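PDB 6AVJ: CDGSH iron-sulfur domain-containing protein 3, mitochondrial from Homo sapiens, which can transfer its [2Fe-2S] clusters to the apoferredoxins FDX1 and FDX2 and contributes to iron and reactive-oxygen homeostasis in mitochondria. Local coordinates for residues A[5-14]-A[60-68]. The protein carries 2 engineered substitutions. Residues are numbered along the deposited sequence; the frame is centred on the assembly and turned at random.
With FES (Fe2/s2 (inorganic) cluster), chain E.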
loop_
_atom_site.group_PDB
_atom_site.type_symbol
_atom_site.label_atom_id
_atom_site.label_comp_id
_atom_site.label_asym_id
_atom_site.label_seq_id
_atom_site.Cartn_x
_atom_site.Cartn_y
_atom_site.Cartn_z
ATOM N N VAL A 5 -1.223 -9.044 2.534
ATOM C CA VAL A 5 -1.810 -9.633 1.335
ATOM C C VAL A 5 -1.742 -8.647 0.157
ATOM O O VAL A 5 -1.573 -7.437 0.318
ATOM C CB VAL A 5 -3.277 -10.100 1.612
ATOM C CG1 VAL A 5 -3.308 -11.131 2.795
ATOM C CG2 VAL A 5 -4.212 -8.900 1.909
ATOM N N VAL A 6 -1.782 -9.198 -1.046
ATOM C CA VAL A 6 -1.742 -8.394 -2.266
ATOM C C VAL A 6 -3.125 -7.760 -2.459
ATOM O O VAL A 6 -4.127 -8.469 -2.625
ATOM C CB VAL A 6 -1.356 -9.274 -3.473
ATOM C CG1 VAL A 6 -1.510 -8.519 -4.772
ATOM C CG2 VAL A 6 0.026 -9.843 -3.328
ATOM N N ALA A 7 -3.198 -6.424 -2.400
ATOM C CA ALA A 7 -4.496 -5.759 -2.589
ATOM C C ALA A 7 -4.839 -5.594 -4.059
ATOM O O ALA A 7 -5.997 -5.767 -4.463
ATOM C CB ALA A 7 -4.502 -4.384 -1.902
ATOM N N LEU A 8 -3.862 -5.195 -4.861
ATOM C CA LEU A 8 -4.043 -5.022 -6.290
ATOM C C LEU A 8 -2.693 -5.285 -6.903
ATOM O O LEU A 8 -1.690 -5.392 -6.189
ATOM C CB LEU A 8 -4.553 -3.594 -6.649
ATOM C CG LEU A 8 -5.879 -3.186 -6.016
ATOM C CD1 LEU A 8 -6.051 -1.682 -5.914
ATOM C CD2 LEU A 8 -7.026 -3.834 -6.842
ATOM N N LYS A 9 -2.662 -5.322 -8.237
ATOM C CA LYS A 9 -1.456 -5.643 -8.983
ATOM C C LYS A 9 -0.969 -4.493 -9.833
ATOM O O LYS A 9 -0.042 -4.676 -10.616
ATOM C CB LYS A 9 -1.679 -6.859 -9.882
ATOM C CG LYS A 9 -1.814 -8.149 -9.120
ATOM C CD LYS A 9 -1.944 -9.280 -10.156
ATOM C CE LYS A 9 -2.494 -10.478 -9.524
ATOM N NZ LYS A 9 -2.816 -11.532 -10.564
ATOM N N THR A 10 -1.556 -3.312 -9.692
ATOM C CA THR A 10 -1.049 -2.105 -10.349
ATOM C C THR A 10 -1.138 -0.979 -9.331
ATOM O O THR A 10 -2.128 -0.911 -8.577
ATOM C CB THR A 10 -1.878 -1.728 -11.594
ATOM O OG1 THR A 10 -3.224 -1.497 -11.199
ATOM C CG2 THR A 10 -1.922 -2.847 -12.540
ATOM N N PRO A 11 -0.154 -0.075 -9.317
ATOM C CA PRO A 11 -0.130 1.003 -8.319
ATOM C C PRO A 11 -1.254 1.990 -8.568
ATOM O O PRO A 11 -1.847 2.006 -9.637
ATOM C CB PRO A 11 1.247 1.667 -8.541
ATOM C CG PRO A 11 1.585 1.374 -9.979
ATOM C CD PRO A 11 1.017 -0.035 -10.217
ATOM N N ILE A 12 -1.524 2.842 -7.581
ATOM C CA ILE A 12 -2.503 3.906 -7.730
ATOM C C ILE A 12 -1.773 5.245 -7.707
ATOM O O ILE A 12 -0.984 5.531 -6.797
ATOM C CB ILE A 12 -3.612 3.844 -6.660
ATOM C CG1 ILE A 12 -4.443 2.591 -6.895
ATOM C CG2 ILE A 12 -4.529 5.044 -6.779
ATOM C CD1 ILE A 12 -5.297 2.201 -5.691
ATOM N N LYS A 13 -2.020 6.050 -8.719
ATOM C CA LYS A 13 -1.426 7.378 -8.779
ATOM C C LYS A 13 -2.246 8.314 -7.920
ATOM O O LYS A 13 -3.473 8.306 -7.998
ATOM C CB LYS A 13 -1.385 7.890 -10.225
ATOM C CG LYS A 13 -0.562 7.064 -11.156
ATOM C CD LYS A 13 -0.223 7.831 -12.431
ATOM C CE LYS A 13 0.356 6.916 -13.523
ATOM N NZ LYS A 13 -0.694 6.235 -14.384
ATOM N N VAL A 14 -1.574 9.125 -7.096
ATOM C CA VAL A 14 -2.263 10.044 -6.197
ATOM C C VAL A 14 -1.522 11.377 -6.222
ATOM O O VAL A 14 -0.279 11.431 -6.280
ATOM C CB VAL A 14 -2.360 9.514 -4.741
ATOM C CG1 VAL A 14 -3.037 8.204 -4.669
ATOM C CG2 VAL A 14 -1.046 9.340 -4.175
ATOM N N VAL A 60 2.400 10.928 -7.321
ATOM C CA VAL A 60 3.249 9.782 -7.023
ATOM C C VAL A 60 2.448 8.522 -7.333
ATOM O O VAL A 60 1.238 8.562 -7.518
ATOM C CB VAL A 60 3.723 9.745 -5.568
ATOM C CG1 VAL A 60 4.479 11.030 -5.220
ATOM C CG2 VAL A 60 2.547 9.536 -4.657
ATOM N N ALA A 61 3.135 7.404 -7.354
ATOM C CA ALA A 61 2.486 6.089 -7.515
ATOM C C ALA A 61 2.703 5.300 -6.232
ATOM O O ALA A 61 3.850 5.030 -5.864
ATOM C CB ALA A 61 3.066 5.339 -8.703
ATOM N N LEU A 62 1.619 5.007 -5.510
ATOM C CA LEU A 62 1.705 4.266 -4.249
ATOM C C LEU A 62 1.441 2.776 -4.447
ATOM O O LEU A 62 0.588 2.375 -5.233
ATOM C CB LEU A 62 0.731 4.843 -3.208
ATOM C CG LEU A 62 1.089 6.305 -2.809
ATOM C CD1 LEU A 62 0.168 6.907 -1.811
ATOM C CD2 LEU A 62 2.549 6.466 -2.428
ATOM N N CYS A 63 2.153 1.961 -3.678
ATOM C CA CYS A 63 2.147 0.522 -3.887
ATOM C C CYS A 63 0.872 -0.096 -3.322
ATOM O O CYS A 63 0.454 0.203 -2.179
ATOM C CB CYS A 63 3.390 -0.084 -3.216
ATOM S SG CYS A 63 3.421 -1.875 -3.201
ATOM N N THR A 64 0.260 -0.952 -4.133
ATOM C CA THR A 64 -0.924 -1.720 -3.774
ATOM C C THR A 64 -0.641 -3.218 -3.641
ATOM O O THR A 64 -1.380 -3.911 -2.933
ATOM C CB THR A 64 -2.015 -1.540 -4.838
ATOM O OG1 THR A 64 -1.455 -1.920 -6.106
ATOM C CG2 THR A 64 -2.521 -0.104 -4.920
ATOM N N CYS A 65 0.373 -3.740 -4.333
ATOM C CA CYS A 65 0.729 -5.171 -4.168
ATOM C C CYS A 65 1.367 -5.474 -2.824
ATOM O O CYS A 65 1.410 -6.653 -2.418
ATOM C CB CYS A 65 1.664 -5.627 -5.273
ATOM S SG CYS A 65 3.410 -4.989 -5.116
ATOM N N LYS A 66 1.804 -4.429 -2.115
ATOM C CA LYS A 66 2.424 -4.384 -0.802
ATOM C C LYS A 66 3.797 -5.050 -0.756
ATOM O O LYS A 66 4.366 -5.196 0.333
ATOM C CB LYS A 66 1.513 -4.962 0.296
ATOM C CG LYS A 66 0.076 -4.354 0.309
ATOM C CD LYS A 66 0.096 -2.832 0.197
ATOM C CE LYS A 66 -1.301 -2.232 0.193
ATOM N NZ LYS A 66 -1.233 -0.736 -0.061
ATOM N N ALA A 67 4.397 -5.346 -1.894
ATOM C CA ALA A 67 5.719 -5.951 -1.924
ATOM C C ALA A 67 6.845 -4.983 -2.298
ATOM O O ALA A 67 7.989 -5.426 -2.449
ATOM C CB ALA A 67 5.719 -7.122 -2.908
ATOM N N THR A 68 6.574 -3.684 -2.434
ATOM C CA THR A 68 7.646 -2.768 -2.824
ATOM C C THR A 68 8.819 -2.816 -1.820
ATOM O O THR A 68 8.638 -2.992 -0.611
ATOM C CB THR A 68 7.128 -1.339 -2.902
ATOM O OG1 THR A 68 8.243 -0.478 -3.206
ATOM C CG2 THR A 68 6.496 -0.908 -1.561
HETATM FE FE1 FES E . 4.217 -1.434 -7.774
HETATM FE FE2 FES E . 3.646 -2.642 -5.345
HETATM S S1 FES E . 2.235 -1.731 -6.802
HETATM S S2 FES E . 5.612 -2.270 -6.282
#
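Ile12 and Val14 pair with Leu62 and Val60 as antiparallel hydrogen-bonded pairs, the strand segments 12-14 and 60-62 running at 138° to each other with axes 4.6 Å apart. Beyond the strands, Thr64 takes over. Its OG1, set between backbone N and carbonyl carbon (chi1 56°), donates to Thr10 O at 2.8 Å, coming from above the carbonyl plane rather than along a lone pair. The same torsion turns CG2 to Ile12, whose CD1 lies 3.7 Å from it, while Leu8 CB packs on Thr64 CB. Thr64 O accepts from Ala7 N at 3.1 Å and, weakly, from Leu8 N. A valine in place of Thr64 would probably leave Thr10 O without its hydroxyl donor and the loop at Thr10 less firmly tied to the backbone between the two cysteines. On one face of the sheet, Val14 CG2 meets both Val60 CG2 and Leu62 CD1; Ala61, on the opposite face, has its CB 4.1 Å from CB of Pro11, just before the strand. Cys63 SG and Cys65 SG bind one iron, FE2, at 2.3 and 2.4 Å, and Pro11 lies beside sulfide S1. In this NEET-fold protein, the hydroxyl and carbonyl of Thr64, both bonded to segment 5-14, are thus likely to steady the backbone between cluster ligands Cys63 and Cys65, while Pro11 flanks the cluster.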